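Local atomic coordinates of fructuronate-tagaturonate epimerase UxaE from Cohnella laeviribosi in complex with 1 glycerol (Cohnella laeviribosi, PDB entry 6ILB), a protein that probably catalyses the epimerization of D-tagaturonate to D-fructuronate with the help of a divalent metal ion, zinc being the one bound. Residues B[276-281]-B[302-307]. Sequence-based numbering, arbitrary orientation.
Unlike the reference sequence in segment 276-281: Ala277 (reference Thr).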
loop_
_atom_site.group_PDB
_atom_site.type_symbol
_atom_site.label_atom_id
_atom_site.label_comp_id
_atom_site.label_asym_id
_atom_site.label_seq_id
_atom_site.Cartn_x
_atom_site.Cartn_y
_atom_site.Cartn_z
ATOM N N LEU B 276 5.777 -20.180 4.441
ATOM C CA LEU B 276 6.505 -20.683 3.286
ATOM C C LEU B 276 5.586 -21.533 2.433
ATOM O O LEU B 276 5.718 -21.563 1.207
ATOM C CB LEU B 276 7.718 -21.501 3.725
ATOM C CG LEU B 276 8.881 -20.797 4.421
ATOM C CD1 LEU B 276 10.178 -21.484 4.020
ATOM C CD2 LEU B 276 8.930 -19.314 4.100
ATOM N N ALA B 277 4.665 -22.237 3.077
ATOM C CA ALA B 277 3.615 -22.926 2.366
ATOM C C ALA B 277 2.575 -21.915 1.877
ATOM O O ALA B 277 2.371 -20.868 2.491
ATOM C CB ALA B 277 2.953 -23.959 3.275
ATOM N N PRO B 278 1.924 -22.190 0.756
ATOM C CA PRO B 278 0.669 -21.496 0.462
ATOM C C PRO B 278 -0.340 -21.753 1.574
ATOM O O PRO B 278 -0.212 -22.694 2.364
ATOM C CB PRO B 278 0.215 -22.118 -0.865
ATOM C CG PRO B 278 0.963 -23.434 -0.949
ATOM C CD PRO B 278 2.280 -23.159 -0.292
ATOM N N THR B 279 -1.351 -20.890 1.635
ATOM C CA THR B 279 -2.411 -21.040 2.615
ATOM C C THR B 279 -3.435 -22.032 2.089
ATOM O O THR B 279 -4.232 -21.699 1.206
ATOM C CB THR B 279 -3.101 -19.715 2.917
ATOM O OG1 THR B 279 -2.143 -18.708 3.298
ATOM C CG2 THR B 279 -4.103 -19.942 4.051
ATOM N N ALA B 280 -3.461 -23.229 2.655
ATOM C CA ALA B 280 -4.531 -24.139 2.303
ATOM C C ALA B 280 -5.885 -23.547 2.716
ATOM O O ALA B 280 -5.968 -22.744 3.653
ATOM C CB ALA B 280 -4.316 -25.504 2.951
ATOM N N PRO B 281 -6.960 -23.903 2.001
ATOM C CA PRO B 281 -8.306 -23.434 2.403
ATOM C C PRO B 281 -8.707 -23.785 3.829
ATOM O O PRO B 281 -9.275 -22.943 4.545
ATOM C CB PRO B 281 -9.210 -24.123 1.375
ATOM C CG PRO B 281 -8.358 -24.173 0.154
ATOM C CD PRO B 281 -6.955 -24.456 0.635
ATOM N N ALA B 302 -5.448 -11.698 3.973
ATOM C CA ALA B 302 -4.502 -11.846 2.862
ATOM C C ALA B 302 -3.865 -13.230 2.879
ATOM O O ALA B 302 -2.820 -13.431 3.503
ATOM C CB ALA B 302 -3.422 -10.768 2.927
ATOM N N PRO B 303 -4.441 -14.214 2.207
ATOM C CA PRO B 303 -3.828 -15.540 2.182
ATOM C C PRO B 303 -2.668 -15.615 1.204
ATOM O O PRO B 303 -2.550 -14.836 0.258
ATOM C CB PRO B 303 -4.974 -16.451 1.742
ATOM C CG PRO B 303 -5.879 -15.581 1.013
ATOM C CD PRO B 303 -5.770 -14.210 1.589
ATOM N N ARG B 304 -1.792 -16.579 1.472
ATOM C CA ARG B 304 -0.711 -16.925 0.559
ATOM C C ARG B 304 -1.265 -17.841 -0.522
ATOM O O ARG B 304 -1.536 -19.015 -0.264
ATOM C CB ARG B 304 0.424 -17.607 1.314
ATOM C CG ARG B 304 1.804 -17.190 0.838
ATOM C CD ARG B 304 2.361 -18.236 -0.068
ATOM N NE ARG B 304 3.804 -18.157 -0.194
ATOM C CZ ARG B 304 4.472 -18.733 -1.181
ATOM N NH1 ARG B 304 3.811 -19.411 -2.116
ATOM N NH2 ARG B 304 5.784 -18.632 -1.235
ATOM N N PHE B 305 -1.418 -17.316 -1.729
ATOM C CA PHE B 305 -1.946 -18.114 -2.822
ATOM C C PHE B 305 -0.904 -19.074 -3.369
ATOM O O PHE B 305 0.301 -18.840 -3.258
ATOM C CB PHE B 305 -2.452 -17.213 -3.942
ATOM C CG PHE B 305 -3.595 -16.368 -3.533
ATOM C CD1 PHE B 305 -4.880 -16.878 -3.539
ATOM C CD2 PHE B 305 -3.388 -15.071 -3.101
ATOM C CE1 PHE B 305 -5.943 -16.094 -3.134
ATOM C CE2 PHE B 305 -4.456 -14.280 -2.703
ATOM C CZ PHE B 305 -5.731 -14.796 -2.717
ATOM N N ILE B 306 -1.402 -20.185 -3.937
ATOM C CA ILE B 306 -0.591 -21.111 -4.727
ATOM C C ILE B 306 0.244 -20.319 -5.726
ATOM O O ILE B 306 -0.190 -19.301 -6.268
ATOM C CB ILE B 306 -1.497 -22.141 -5.436
ATOM C CG1 ILE B 306 -0.699 -23.171 -6.236
ATOM C CG2 ILE B 306 -2.481 -21.476 -6.382
ATOM C CD1 ILE B 306 0.394 -23.854 -5.494
ATOM N N GLY B 307 1.450 -20.764 -5.960
ATOM C CA GLY B 307 2.330 -20.030 -6.829
ATOM C C GLY B 307 3.104 -18.975 -6.068
ATOM O O GLY B 307 3.329 -19.065 -4.856
#
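Thr279 meets both backbone polar atoms of Arg304. Thr279 N donates to Arg304 O at 2.7 Å, nearly straight (171°) and directed at a lone pair in the carbonyl plane, while Arg304 N gives its hydrogen to Thr279 OG1 at 2.8 Å with more bend (151°). With OG1 anti to the carbonyl carbon (chi1 -54°), the threonine hydroxyl lies beside its own backbone N, and the two meet N and O of Arg304. Van der Waals contacts flank this pair: Pro303 CB lies 3.9 Å from Thr279 OG1, and Pro278 CB packs 3.6 Å from Arg304 O. The Arg304 chain, bent at chi2, runs alongside the backbone of 276-278; Arg304 CD comes 3.7 Å from Ala277 O, and Leu276 O sits over one guanidinium face, offset toward the rim. With Arg304 cut back to an alanine, Pro278 and the carbonyls of Leu276 and Ala277 would probably lose their cover, and Asp273 its neighbour. The arginine side chain also touches Asp273, a zinc ligand, and its nearest approach to the bound zinc is about 8 Å. The contact thus joins loops following adjacent strands 267-271 and 300-302 at the C-terminal, metal-binding end of a TIM barrel.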